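Nucleocapsid protein (Sin Nombre virus, PDB 2IC6) packages the negative-strand viral RNA genome, its N-terminal antiparallel coiled coil probably mediating contacts between nucleocapsid subunits. Local coordinates at residues L16-Q19 with R20-T23; T24-K27 with L28-A31; K44-L47 with Q48-A52; E58-L61 with G62-R66. The protein carries 1 engineered substitution. One frame throughout, in Å; residues are numbered along the deposited sequence. Where two conformers were deposited one is given.

Contact 1 of 4, residues L16-Q19 with R20-T23; sequences LHEQ and RLVT. Engineered in segment 20-23: Arg20 (natural residue Gln).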
# COMPACT_ATOMS: atom_id res chain seq x y z
N LEU A 16 7.50 -4.57 -5.99
CA LEU A 16 7.18 -5.37 -4.83
C LEU A 16 6.14 -4.64 -4.03
O LEU A 16 5.17 -5.26 -3.57
CB LEU A 16 8.42 -5.62 -4.02
CG LEU A 16 8.25 -6.41 -2.75
CD1 LEU A 16 7.71 -7.74 -3.10
CD2 LEU A 16 9.61 -6.44 -2.05
N HIS A 17 6.30 -3.32 -3.87
CA HIS A 17 5.31 -2.57 -3.10
C HIS A 17 3.96 -2.46 -3.82
O HIS A 17 2.94 -2.51 -3.11
CB HIS A 17 5.89 -1.24 -2.68
CG HIS A 17 6.86 -1.35 -1.53
ND1 HIS A 17 8.18 -1.68 -1.72
CD2 HIS A 17 6.71 -1.15 -0.20
CE1 HIS A 17 8.79 -1.68 -0.54
NE2 HIS A 17 7.93 -1.37 0.40
N GLU A 18 3.95 -2.30 -5.14
CA GLU A 18 2.70 -2.27 -5.87
C GLU A 18 1.97 -3.60 -5.74
O GLU A 18 0.73 -3.65 -5.59
CB GLU A 18 2.95 -2.01 -7.34
CG GLU A 18 3.42 -0.66 -7.64
CD GLU A 18 2.41 0.43 -7.60
OE1 GLU A 18 2.75 1.57 -8.07
OE2 GLU A 18 1.24 0.25 -7.13
N GLN A 19 2.69 -4.71 -5.78
CA GLN A 19 2.08 -6.02 -5.61
C GLN A 19 1.50 -6.15 -4.21
O GLN A 19 0.36 -6.64 -4.05
CB GLN A 19 3.09 -7.13 -5.93
CG GLN A 19 3.51 -7.09 -7.39
CD GLN A 19 4.45 -8.23 -7.78
OE1 GLN A 19 5.12 -8.80 -6.92
NE2 GLN A 19 4.56 -8.51 -9.06
N ARG A 20 2.26 -5.74 -3.18
CA ARG A 20 1.76 -5.82 -1.82
C ARG A 20 0.54 -4.87 -1.65
O ARG A 20 -0.35 -5.19 -0.91
CB ARG A 20 2.85 -5.40 -0.88
CG ARG A 20 3.86 -6.32 -0.75
CD ARG A 20 4.80 -5.95 0.38
NE ARG A 20 6.01 -5.33 -0.11
CZ ARG A 20 7.10 -5.16 0.62
NH1 ARG A 20 7.11 -5.56 1.87
NH2 ARG A 20 8.17 -4.61 0.09
N LEU A 21 0.53 -3.75 -2.34
CA LEU A 21 -0.62 -2.86 -2.28
C LEU A 21 -1.87 -3.57 -2.81
O LEU A 21 -2.94 -3.44 -2.23
CB LEU A 21 -0.33 -1.58 -3.00
CG LEU A 21 -1.43 -0.53 -2.96
CD1 LEU A 21 -1.85 -0.16 -1.54
CD2 LEU A 21 -1.04 0.72 -3.77
N VAL A 22 -1.76 -4.29 -3.91
CA VAL A 22 -2.92 -5.01 -4.44
C VAL A 22 -3.44 -6.03 -3.41
O VAL A 22 -4.65 -6.11 -3.16
CB VAL A 22 -2.59 -5.69 -5.76
CG1 VAL A 22 -3.69 -6.70 -6.17
CG2 VAL A 22 -2.38 -4.64 -6.85
N THR A 23 -2.58 -6.86 -2.83
CA THR A 23 -3.05 -7.86 -1.94
C THR A 23 -3.58 -7.24 -0.65
O THR A 23 -4.64 -7.69 -0.12
CB THR A 23 -1.96 -8.90 -1.68
OG1 THR A 23 -0.83 -8.37 -1.14
CG2 THR A 23 -1.58 -9.53 -2.95
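Arg20, an engineered residue where the natural sequence has Gln, reaches back one turn of helix 6-37 to lie against both Leu16 and His17. Its contact with the imidazole is over a ring face: NH2 sits 3.0 Å above the His17 ring plane, displaced toward the rim, with CE1 of His17 the closest ring atom to NH2 at 3.1 Å. The ring and guanidinium planes are 40° apart, a tilted approach and not a flat stack. A bend at chi3 (-101°) turns the guanidinium back to reach this position.

Leu16 crosses the arginine at a slant, its CD2 pressed to 3.2 Å from Arg20 NH2, a tight methyl-to-guanidinium contact.

The main chain supplies four regular helical hydrogen bonds, from the amides of Arg20, Leu21, Val22 and Thr23 to the carbonyls four residues earlier.

Glu18 OE1 forms a salt bridge with Lys65 on helix 41-74, against which His17 and Leu21 also pack in the antiparallel coiled coil. The imidazole thus meets the guanidinium with its pi face while its ND1 bonds to the backbone carbonyl of Asn13; the positive charge of the engineered side chain would be expected to disfavour protonation of the ring.

Contact 2 of 4, residues T24-K27 with L28-A31; sequences TRQK and LKDA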
# COMPACT_ATOMS: atom_id res chain seq x y z
N THR A 24 -2.93 -6.22 -0.14
CA THR A 24 -3.40 -5.54 1.06
C THR A 24 -4.71 -4.84 0.81
O THR A 24 -5.60 -4.82 1.68
CB THR A 24 -2.34 -4.64 1.66
OG1 THR A 24 -1.12 -5.38 1.83
CG2 THR A 24 -2.73 -4.28 3.07
N ARG A 25 -4.89 -4.25 -0.36
CA ARG A 25 -6.16 -3.62 -0.70
C ARG A 25 -7.27 -4.64 -0.80
O ARG A 25 -8.42 -4.32 -0.44
CB ARG A 25 -6.06 -2.76 -1.97
CG ARG A 25 -5.59 -1.38 -1.73
CD ARG A 25 -5.63 -0.45 -2.95
NE ARG A 25 -5.58 1.02 -2.57
CZ ARG A 25 -6.58 1.69 -1.99
NH1 ARG A 25 -6.39 2.89 -1.56
NH2 ARG A 25 -7.82 1.15 -1.85
N GLN A 26 -7.00 -5.85 -1.24
CA GLN A 26 -8.06 -6.88 -1.25
C GLN A 26 -8.48 -7.20 0.18
O GLN A 26 -9.65 -7.33 0.49
CB GLN A 26 -7.61 -8.13 -2.02
CG GLN A 26 -8.73 -9.14 -2.03
CD GLN A 26 -9.97 -8.65 -2.70
OE1 GLN A 26 -9.92 -8.13 -3.79
NE2 GLN A 26 -11.11 -8.79 -2.04
N LYS A 27 -7.50 -7.33 1.07
CA LYS A 27 -7.79 -7.57 2.48
C LYS A 27 -8.61 -6.41 3.08
O LYS A 27 -9.50 -6.61 3.88
CB LYS A 27 -6.48 -7.81 3.25
CG LYS A 27 -5.75 -9.08 2.86
CD LYS A 27 -4.36 -9.12 3.44
CE LYS A 27 -3.65 -10.37 3.16
NZ LYS A 27 -3.91 -11.23 4.33
N LEU A 28 -8.29 -5.18 2.66
CA LEU A 28 -9.09 -4.04 3.07
C LEU A 28 -10.52 -4.14 2.57
O LEU A 28 -11.46 -3.89 3.33
CB LEU A 28 -8.41 -2.74 2.58
CG LEU A 28 -9.21 -1.47 2.81
CD1 LEU A 28 -9.51 -1.26 4.28
CD2 LEU A 28 -8.48 -0.30 2.19
N LYS A 29 -10.71 -4.49 1.30
CA LYS A 29 -12.07 -4.61 0.75
C LYS A 29 -12.87 -5.63 1.55
O LYS A 29 -14.04 -5.38 1.85
CB LYS A 29 -12.01 -5.01 -0.73
CG LYS A 29 -11.47 -3.92 -1.60
CD LYS A 29 -11.34 -4.34 -3.12
CE LYS A 29 -10.56 -3.38 -3.94
NZ LYS A 29 -10.71 -3.85 -5.32
N ASP A 30 -12.25 -6.75 1.90
CA ASP A 30 -12.93 -7.76 2.71
C ASP A 30 -13.35 -7.15 4.05
O ASP A 30 -14.47 -7.39 4.55
CB ASP A 30 -11.94 -8.93 3.04
CG ASP A 30 -11.34 -9.77 1.88
OD1 ASP A 30 -10.28 -10.51 2.10
OD2 ASP A 30 -11.89 -9.79 0.84
N ALA A 31 -12.42 -6.43 4.70
CA ALA A 31 -12.72 -5.87 6.02
C ALA A 31 -13.80 -4.78 5.92
O ALA A 31 -14.65 -4.69 6.85
CB ALA A 31 -11.46 -5.31 6.64
O HOH W 1 -8.85 -6.25 -5.48
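Gln26 overlaps Asp30 one turn further along helix 6-37, an i to i+4 pairing on the outer side of an antiparallel helical coiled coil. The amide NE2 gives a hydrogen bond to Asp30 OD2 at 3.1 Å, with an N-H...O angle of 157°. The acceptor lies almost exactly in the amide plane of Gln26, whereas the donor meets OD2 from above the carboxylate, 43° out of its plane. With CG anti to the backbone N and the chain bent at chi2 (61°), the Gln26 side chain folds over its own helix and crosses that of Asp30 at about a right angle.

The other end of the same amide faces Lys29. A water gives a hydrogen bond to Gln26 OE1 at 2.7 Å and accepts one from Lys29 NZ at 3.0 Å, so the amide joins a carboxylate directly and an ammonium through solvent. Lys29 is extended, its CG passing 3.3 Å from Arg25 O.

On the inner side, Leu28 packs on Leu47 and Arg51 of helix 41-74, and Thr24 on Ala53 and Leu57. Arg25 spans the same interface by a salt bridge from NH1 to Glu58, while Thr24 OG1 is hydrogen-bonded to Arg20 O. Beneath these side chains, main-chain bonds link Leu28, Lys29, Asp30 and Ala31 to the carbonyls of Thr24, Arg25, Gln26 and Lys27; in the last pair Ala31 N lies 3.0 Å from Lys27 O, and Ala31 CB 3.6 Å from that same oxygen.

Contact 3 of 4, residues K44-L47 with Q48-A52; sequences KSTL and QSRRA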
# COMPACT_ATOMS: atom_id res chain seq x y z
N LYS A 44 -14.59 -3.48 13.29
CA LYS A 44 -14.04 -2.12 13.15
C LYS A 44 -12.54 -2.10 13.40
O LYS A 44 -11.81 -1.39 12.72
CB LYS A 44 -14.82 -1.15 14.01
CG LYS A 44 -16.24 -0.92 13.44
CD LYS A 44 -17.06 0.16 14.16
CE LYS A 44 -16.69 1.66 13.74
NZ LYS A 44 -17.42 2.88 14.26
N SER A 45 -12.06 -2.92 14.35
CA SER A 45 -10.65 -2.99 14.58
C SER A 45 -9.89 -3.62 13.40
O SER A 45 -8.83 -3.12 12.98
CB SER A 45 -10.38 -3.72 15.89
OG SER A 45 -9.00 -3.90 16.08
N THR A 46 -10.42 -4.67 12.81
CA THR A 46 -9.81 -5.29 11.65
C THR A 46 -9.69 -4.23 10.54
O THR A 46 -8.67 -4.10 9.89
CB THR A 46 -10.67 -6.46 11.16
OG1 THR A 46 -10.86 -7.42 12.20
CG2 THR A 46 -10.07 -7.13 9.92
N LEU A 47 -10.77 -3.51 10.33
CA LEU A 47 -10.81 -2.47 9.31
C LEU A 47 -9.76 -1.36 9.56
O LEU A 47 -9.05 -0.96 8.62
CB LEU A 47 -12.21 -1.88 9.23
CG LEU A 47 -12.42 -0.79 8.19
CD1 LEU A 47 -12.02 -1.26 6.77
CD2 LEU A 47 -13.85 -0.27 8.29
N GLN A 48 -9.68 -0.90 10.79
CA GLN A 48 -8.69 0.11 11.15
C GLN A 48 -7.30 -0.35 10.77
O GLN A 48 -6.51 0.41 10.21
CB GLN A 48 -8.82 0.37 12.61
CG GLN A 48 -7.88 1.39 13.24
CD GLN A 48 -8.09 1.54 14.78
OE1 GLN A 48 -8.75 0.69 15.46
NE2 GLN A 48 -7.44 2.56 15.34
N SER A 49 -6.97 -1.60 11.10
CA SER A 49 -5.67 -2.13 10.79
C SER A 49 -5.41 -2.26 9.29
O SER A 49 -4.32 -1.92 8.81
CB SER A 49 -5.47 -3.48 11.46
OG SER A 49 -5.43 -3.38 12.88
N ARG A 50 -6.36 -2.78 8.54
CA ARG A 50 -6.18 -2.93 7.11
C ARG A 50 -6.04 -1.56 6.44
O ARG A 50 -5.28 -1.43 5.49
CB ARG A 50 -7.33 -3.73 6.49
CG ARG A 50 -7.43 -5.17 6.93
CD ARG A 50 -6.15 -5.94 6.72
NE ARG A 50 -6.36 -7.38 6.94
CZ ARG A 50 -5.39 -8.26 7.01
NH1 ARG A 50 -4.13 -7.88 6.98
NH2 ARG A 50 -5.64 -9.54 7.18
N ARG A 51 -6.79 -0.57 6.90
CA ARG A 51 -6.68 0.80 6.36
C ARG A 51 -5.27 1.30 6.54
O ARG A 51 -4.67 1.89 5.64
CB ARG A 51 -7.71 1.71 7.01
CG ARG A 51 -9.08 1.52 6.49
CD ARG A 51 -10.09 2.36 7.25
NE ARG A 51 -11.39 2.28 6.58
CZ ARG A 51 -12.48 2.90 7.03
NH1 ARG A 51 -12.45 3.51 8.18
NH2 ARG A 51 -13.60 2.90 6.28
N ALA A 52 -4.72 1.14 7.74
CA ALA A 52 -3.38 1.66 8.03
C ALA A 52 -2.34 0.98 7.17
O ALA A 52 -1.36 1.59 6.74
CB ALA A 52 -3.04 1.54 9.55
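Four i to i+4 main-chain bonds, running from Gln48 N to Lys44 O through to Arg51 N to Leu47 O, keep this part of helix 41-74 regular.

The principal side-chain meeting is between Leu47 and Arg51. Leu47 CD2 stands over the centre of one guanidinium face, 3.6 Å above the plane, and lies 3.7 Å from Arg51 CZ. The other branch reaches further back along the arginine, with Leu47 CD1 3.6 Å from Arg51 NE. Because Arg51 is extended from CG to NE, its whole length lies across the leucine, beginning with CG, which is 3.3 Å from Leu47 O. On another side of the helix, Thr46 CG2 approaches Arg50 CG at 4.4 Å, while Thr46 OG1 is hydrogen-bonded to Val42 O.

Leu47 is buried against Glu32 and Val35 of helix 6-37, which puts it in the coiled-coil core and Arg51 at its margin. The leucine meets the guanidinium by dispersion against its flat face, an approach that uses none of the N-H groups. Arg51 can therefore shield a core leucine with its face and aliphatic stem while keeping its hydrogen-bonding directions for other partners.

Contact 4 of 4, residues E58-L61 with G62-R66; sequences ETKL and GELKR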
# COMPACT_ATOMS: atom_id res chain seq x y z
N GLU A 58 0.94 3.05 0.45
CA GLU A 58 0.80 4.13 -0.49
C GLU A 58 1.83 5.23 -0.16
O GLU A 58 2.46 5.80 -1.08
CB GLU A 58 -0.62 4.71 -0.44
CG GLU A 58 -1.61 3.81 -1.12
CD GLU A 58 -3.05 4.07 -0.91
OE1 GLU A 58 -3.39 4.74 0.08
OE2 GLU A 58 -3.82 3.50 -1.71
N THR A 59 2.05 5.54 1.10
CA THR A 59 3.05 6.51 1.47
C THR A 59 4.43 6.11 0.99
O THR A 59 5.16 6.92 0.42
CB THR A 59 3.01 6.81 2.97
OG1 THR A 59 1.76 7.38 3.27
CG2 THR A 59 4.15 7.70 3.42
N LYS A 60 4.81 4.89 1.29
CA LYS A 60 6.09 4.40 0.87
C LYS A 60 6.26 4.40 -0.64
O LYS A 60 7.29 4.85 -1.15
CB LYS A 60 6.27 2.98 1.42
CG LYS A 60 7.57 2.29 0.98
CD LYS A 60 8.79 2.89 1.53
CE LYS A 60 10.05 2.20 0.99
NZ LYS A 60 11.22 2.63 1.75
N LEU A 61 5.23 4.00 -1.38
CA LEU A 61 5.25 4.10 -2.83
C LEU A 61 5.42 5.48 -3.35
O LEU A 61 6.16 5.70 -4.31
CB LEU A 61 3.97 3.48 -3.39
CG LEU A 61 4.02 1.98 -3.55
CD1 LEU A 61 2.58 1.39 -3.62
CD2 LEU A 61 4.93 1.58 -4.73
N GLY A 62 4.77 6.44 -2.73
CA GLY A 62 4.93 7.81 -3.19
C GLY A 62 6.36 8.29 -3.03
O GLY A 62 6.86 9.01 -3.90
N GLU A 63 6.99 7.92 -1.93
CA GLU A 63 8.39 8.26 -1.70
C GLU A 63 9.28 7.62 -2.76
O GLU A 63 10.13 8.31 -3.36
CB GLU A 63 8.83 7.83 -0.33
CG GLU A 63 8.16 8.47 0.87
CD GLU A 63 8.49 7.72 2.21
OE1 GLU A 63 7.73 7.93 3.17
OE2 GLU A 63 9.49 6.96 2.31
N LEU A 64 9.11 6.32 -2.99
CA LEU A 64 9.90 5.62 -3.95
C LEU A 64 9.74 6.24 -5.37
O LEU A 64 10.71 6.43 -6.09
CB LEU A 64 9.51 4.16 -4.02
CG LEU A 64 9.88 3.29 -2.82
CD1 LEU A 64 9.16 1.94 -2.93
CD2 LEU A 64 11.42 3.07 -2.77
N LYS A 65 8.51 6.56 -5.74
CA LYS A 65 8.24 7.06 -7.07
C LYS A 65 8.85 8.45 -7.25
O LYS A 65 9.42 8.77 -8.31
CB LYS A 65 6.75 7.07 -7.33
CG LYS A 65 6.15 5.70 -7.49
CD LYS A 65 4.66 5.73 -7.59
CE LYS A 65 4.13 4.36 -7.78
NZ LYS A 65 2.69 4.30 -7.94
N ARG A 66 8.73 9.31 -6.25
CA ARG A 66 9.35 10.65 -6.35
C ARG A 66 10.85 10.53 -6.45
O ARG A 66 11.51 11.31 -7.17
CB ARG A 66 8.88 11.53 -5.20
CG ARG A 66 7.44 12.09 -5.38
CD ARG A 66 6.97 12.92 -4.20
NE ARG A 66 5.64 13.54 -4.39
CZ ARG A 66 5.41 14.73 -4.95
NH1 ARG A 66 6.39 15.54 -5.42
NH2 ARG A 66 4.14 15.12 -5.05
O HOH W 2 11.33 5.47 1.06
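Lys60 and Leu64 lie one turn apart on helix 41-74, and the lysine can be followed outward from its backbone. CB leaves the main chain pointing away from residues 62-66, with CG anti to the backbone N (chi1 177°). CG touches the imidazole of His17 on helix 6-37. A bend at chi2 (68°) then swings the chain along the helix, bringing Lys60 CD to 4.2 Å from Glu63 OE2. CE rests on Leu64, 4.0 Å from both its CG and CD1, and the two side chains cross at a slant. At the tip, NZ gives a hydrogen bond of 2.9 Å to a water that in turn donates to Glu63 OE2 at 2.7 Å. The ammonium and carboxylate are thus joined through solvent, with Lys60 NZ and Glu63 OE2 themselves 4.7 Å apart.

Glu63 runs obliquely across Thr59, whose CG2 comes within 3.6 Å of Glu63 OE1. The main chain is held by bonds from the amides of Gly62, Glu63, Leu64 and Lys65 to the carbonyls four residues back.

Charged side chains at both ends of this stretch, Glu58 and Lys65, reach across to helix 6-37. Between them the antiparallel coiled coil is closed by apolar contacts to that same helix, with Leu61 buried against Leu21 and Leu64 packed on Ile14.

Overall arrangement
From the N terminus, contact 1 and then contact 2 follow directly on each other along helix 6-37; after the turn at 38-40 the chain runs back through contact 3 and contact 4 on helix 41-74. All four are in series, none nesting or crossing, and each stays within its own helix, closing no loop. The antiparallel return sets contact 3 beside contact 2, their centres 9 Å apart, near the turn, and contact 4 beside contact 1, toward the free ends. Contact 4 also touches contact 2 through a single salt bridge, although their centres are 20 Å apart. Contacts 3 and 4, on opposite sides of the chain's centre, do not touch.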